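Local coordinates for protein fimbrial structural subunit (Actinomyces naeslundii, PDB 3QDH) that probably builds the fimbrial shaft as its structural pilin and mediates Actinomyces adhesion to streptococci and host cells, this chain being its C-terminal two-domain part, at residues Ser9-Glu12 against Gln13-Gly17; Val260-Gly264 against Asp265-Thr269. All blocks are in the same frame, centred on the assembly; numbering follows the deposited sequence.

Interaction 1: Ser9-Glu12 against Gln13-Gly17; sequences SIQE and QKLNG
The carboxamide of Gln11 meets two side chains of the following turn: methyl CD1 of Leu15 lies over the outer part of one of its faces, and the carboxamide of Asn16 comes in past its end, with OD1 displaced from the Gln11 amide plane to the side where CD1 lies. The two amide planes stand 50° apart, and the side chains cross at about a right angle. Gln11 CB lies 3.8 Å from Asn16 OD1. Leu15 swings CG beside its own backbone N (chi1 -54°), bringing CG to 3.8 Å from Glu12 CB. Between the same two residues, Leu15 N bonds to Glu12 O at 3.1 Å from above the carbonyl plane. The amide of Gln13 turns the other way: NE2 donates almost straight to Gly17 O at 3.1 Å, within its own plane, and also to the carbonyl of Leu23, so two acceptors fix its rotation against strand 23-31. Gln13 O accepts from Asn16 N and from Gly17 N, each at 2.8 Å. Two overlapping type I-like turns and one i to i+4 bond make a single short helical twist in the connection between strands 7-8 and 23-31 of the N2 domain, consistent with the CnaA-type module.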
loop_
_atom_site.group_PDB
_atom_site.type_symbol
_atom_site.label_atom_id
_atom_site.label_comp_id
_atom_site.label_asym_id
_atom_site.label_seq_id
_atom_site.Cartn_x
_atom_site.Cartn_y
_atom_site.Cartn_z
ATOM N N SER A 9 3.981 -9.827 0.989
ATOM C CA SER A 9 3.154 -9.583 -0.188
ATOM C C SER A 9 2.603 -8.160 -0.157
ATOM O O SER A 9 3.043 -7.324 0.651
ATOM C CB SER A 9 2.004 -10.598 -0.255
ATOM O OG SER A 9 1.335 -10.521 -1.507
ATOM N N ILE A 10 1.660 -7.881 -1.056
ATOM C CA ILE A 10 0.935 -6.603 -1.090
ATOM C C ILE A 10 -0.542 -6.862 -1.397
ATOM O O ILE A 10 -0.867 -7.631 -2.297
ATOM C CB ILE A 10 1.467 -5.626 -2.191
ATOM C CG1 ILE A 10 2.993 -5.489 -2.150
ATOM C CG2 ILE A 10 0.823 -4.239 -2.042
ATOM C CD1 ILE A 10 3.582 -4.775 -3.394
ATOM N N GLN A 11 -1.427 -6.224 -0.639
ATOM C CA GLN A 11 -2.852 -6.248 -0.933
ATOM C C GLN A 11 -3.142 -5.578 -2.278
ATOM O O GLN A 11 -2.583 -4.522 -2.572
ATOM C CB GLN A 11 -3.619 -5.485 0.151
ATOM C CG GLN A 11 -4.334 -6.354 1.163
ATOM C CD GLN A 11 -5.641 -5.720 1.614
ATOM O OE1 GLN A 11 -5.691 -4.531 1.924
ATOM N NE2 GLN A 11 -6.712 -6.511 1.633
ATOM N N GLU A 12 -4.005 -6.200 -3.083
ATOM C CA GLU A 12 -4.610 -5.548 -4.256
ATOM C C GLU A 12 -4.862 -4.076 -3.948
ATOM O O GLU A 12 -5.702 -3.765 -3.102
ATOM C CB GLU A 12 -5.971 -6.173 -4.560
ATOM C CG GLU A 12 -6.022 -7.291 -5.563
ATOM C CD GLU A 12 -7.440 -7.483 -6.089
ATOM O OE1 GLU A 12 -8.182 -8.339 -5.541
ATOM O OE2 GLU A 12 -7.825 -6.753 -7.029
ATOM N N GLN A 13 -4.173 -3.170 -4.635
ATOM C CA GLN A 13 -4.335 -1.737 -4.356
ATOM C C GLN A 13 -5.776 -1.223 -4.525
ATOM O O GLN A 13 -6.189 -0.293 -3.824
ATOM C CB GLN A 13 -3.361 -0.887 -5.185
ATOM C CG GLN A 13 -3.182 0.540 -4.655
ATOM C CD GLN A 13 -2.702 0.581 -3.201
ATOM O OE1 GLN A 13 -1.888 -0.243 -2.778
ATOM N NE2 GLN A 13 -3.203 1.545 -2.440
ATOM N N LYS A 14 -6.521 -1.842 -5.443
ATOM C CA LYS A 14 -7.943 -1.544 -5.668
ATOM C C LYS A 14 -8.739 -1.513 -4.360
ATOM O O LYS A 14 -9.556 -0.617 -4.137
ATOM C CB LYS A 14 -8.549 -2.576 -6.626
ATOM C CG LYS A 14 -9.984 -2.286 -7.038
ATOM C CD LYS A 14 -10.411 -3.119 -8.244
ATOM C CE LYS A 14 -11.925 -3.076 -8.451
ATOM N NZ LYS A 14 -12.475 -1.687 -8.509
ATOM N N LEU A 15 -8.472 -2.490 -3.495
ATOM C CA LEU A 15 -9.161 -2.616 -2.211
ATOM C C LEU A 15 -8.891 -1.456 -1.260
ATOM O O LEU A 15 -9.629 -1.253 -0.291
ATOM C CB LEU A 15 -8.768 -3.927 -1.537
ATOM C CG LEU A 15 -8.937 -5.221 -2.335
ATOM C CD1 LEU A 15 -8.469 -6.399 -1.487
ATOM C CD2 LEU A 15 -10.379 -5.423 -2.821
ATOM N N ASN A 16 -7.836 -0.694 -1.535
ATOM C CA ASN A 16 -7.437 0.401 -0.663
ATOM C C ASN A 16 -7.505 1.783 -1.324
ATOM O O ASN A 16 -7.479 2.806 -0.637
ATOM C CB ASN A 16 -6.048 0.128 -0.073
ATOM C CG ASN A 16 -5.994 -1.179 0.725
ATOM O OD1 ASN A 16 -5.169 -2.062 0.446
ATOM N ND2 ASN A 16 -6.886 -1.312 1.709
ATOM N N GLY A 17 -7.606 1.808 -2.652
ATOM C CA GLY A 17 -7.734 3.073 -3.386
ATOM C C GLY A 17 -6.529 3.378 -4.257
ATOM O O GLY A 17 -5.382 3.183 -3.844
#

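Interaction 2: Val260-Gly264 against Asp265-Thr269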
loop_
_atom_site.group_PDB
_atom_site.type_symbol
_atom_site.label_atom_id
_atom_site.label_comp_id
_atom_site.label_asym_id
_atom_site.label_seq_id
_atom_site.Cartn_x
_atom_site.Cartn_y
_atom_site.Cartn_z
ATOM N N VAL A 260 -17.468 26.540 -22.541
ATOM C CA VAL A 260 -18.253 25.385 -22.982
ATOM C C VAL A 260 -17.753 24.102 -22.315
ATOM O O VAL A 260 -16.563 23.779 -22.391
ATOM C CB VAL A 260 -18.208 25.215 -24.529
ATOM C CG1 VAL A 260 -18.947 23.950 -24.972
ATOM C CG2 VAL A 260 -18.788 26.437 -25.229
ATOM N N LEU A 261 -18.665 23.386 -21.661
ATOM C CA LEU A 261 -18.401 22.024 -21.205
ATOM C C LEU A 261 -18.847 21.052 -22.302
ATOM O O LEU A 261 -20.052 20.889 -22.528
ATOM C CB LEU A 261 -19.144 21.718 -19.899
ATOM C CG LEU A 261 -18.919 20.321 -19.299
ATOM C CD1 LEU A 261 -17.671 20.280 -18.416
ATOM C CD2 LEU A 261 -20.138 19.862 -18.515
ATOM N N PRO A 262 -17.879 20.406 -22.985
ATOM C CA PRO A 262 -18.184 19.530 -24.121
ATOM C C PRO A 262 -19.143 18.394 -23.762
ATOM O O PRO A 262 -19.126 17.899 -22.631
ATOM C CB PRO A 262 -16.811 18.977 -24.513
ATOM C CG PRO A 262 -15.842 19.982 -24.013
ATOM C CD PRO A 262 -16.430 20.469 -22.727
ATOM N N ALA A 263 -19.971 17.996 -24.726
ATOM C CA ALA A 263 -21.002 16.979 -24.505
ATOM C C ALA A 263 -20.464 15.557 -24.657
ATOM O O ALA A 263 -19.630 15.289 -25.528
ATOM C CB ALA A 263 -22.178 17.205 -25.451
ATOM N N GLY A 264 -20.949 14.657 -23.803
ATOM C CA GLY A 264 -20.585 13.238 -23.859
ATOM C C GLY A 264 -19.086 12.985 -23.872
ATOM O O GLY A 264 -18.372 13.385 -22.945
ATOM N N ASP A 265 -18.616 12.340 -24.943
ATOM C CA ASP A 265 -17.206 11.939 -25.090
ATOM C C ASP A 265 -16.240 13.117 -25.201
ATOM O O ASP A 265 -15.026 12.937 -25.068
ATOM C CB ASP A 265 -17.004 11.045 -26.325
ATOM C CG ASP A 265 -18.077 9.987 -26.480
ATOM O OD1 ASP A 265 -18.922 9.841 -25.567
ATOM O OD2 ASP A 265 -18.082 9.299 -27.538
ATOM N N GLY A 266 -16.768 14.310 -25.466
ATOM C CA GLY A 266 -15.937 15.502 -25.591
ATOM C C GLY A 266 -15.229 15.865 -24.298
ATOM O O GLY A 266 -14.135 16.425 -24.322
ATOM N N ALA A 267 -15.858 15.536 -23.171
ATOM C CA ALA A 267 -15.357 15.898 -21.845
ATOM C C ALA A 267 -14.576 14.769 -21.154
ATOM O O ALA A 267 -14.253 14.871 -19.965
ATOM C CB ALA A 267 -16.514 16.366 -20.961
ATOM N N VAL A 268 -14.270 13.710 -21.904
ATOM C CA VAL A 268 -13.567 12.535 -21.371
ATOM C C VAL A 268 -12.174 12.391 -21.998
ATOM O O VAL A 268 -12.039 12.331 -23.219
ATOM C CB VAL A 268 -14.401 11.236 -21.579
ATOM C CG1 VAL A 268 -13.604 9.998 -21.179
ATOM C CG2 VAL A 268 -15.722 11.298 -20.801
ATOM N N THR A 269 -11.145 12.333 -21.152
ATOM C CA THR A 269 -9.758 12.248 -21.613
ATOM C C THR A 269 -9.033 11.018 -21.043
ATOM O O THR A 269 -8.961 10.848 -19.823
ATOM C CB THR A 269 -8.973 13.537 -21.260
ATOM O OG1 THR A 269 -9.673 14.678 -21.770
ATOM C CG2 THR A 269 -7.563 13.509 -21.849
#
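A short 3-10 turn leads into strand 268-274 of the SpaA-like domain, consistent with the CnaB-type module, and residues 260-264 bring the chain to it. Pro262 packs on the turn: its CB lies 3.5 Å from Gly266 C, and its CG reaches over toward Gly266 O at 4.0 Å. On the same stretch, the carbonyl O of Pro262 touches Ala267 CB at 3.5 Å, while the two apolar CB atoms of Pro262 and Ala267 stand 4.4 Å apart. Ala263 O receives the N-H of Gly266 at 3.0 Å, fairly straight at 157° but from above the carbonyl plane. This closes a type II' turn whose first corner is Gly264, with the positive phi (52°) that glycine takes readily. A weak bond from Ala267 N to Gly264 O, 3.3 Å long, overlaps it, and a further weak one from Val268 N to Asp265 O carries the winding to the strand. Asp265, with CG opposite its carbonyl carbon (chi1 -43°), lays OD1 3.6 Å from Gly264 C. Val268 turns to Val249 and Val251 of strand 245-254, and buried Ala267 is backbone-bonded to Glu252 there. One good and two weak main-chain bonds, with a small apolar touch, imply that this largely exposed corner is shaped mainly by backbone conformation, Gly266 giving room for the close approach of Pro262.

In the fold
From the N terminus, strand 7-8 runs into interaction 1, a tight twist early in the connection to strand 23-31; Gln13 reaches Trp158 and Phe227, on strands 154-165 and 220-230, and the carbonyl of Ile10 takes a bond from Arg237, so this turn of the first domain also meets elements of the second. Much later in the chain, interaction 2 closes the tight turn that ends the loop after strand 245-254 and starts strand 268-274, its neighbour in an antiparallel sheet, and Val260 pairs with Thr288 near the C terminus. The two contacts stand in series, neither nesting nor crossing. The centres of interactions 1 and 2 are about 31 Å apart. The nearest atoms of interactions 1 and 2 are about 17 Å apart.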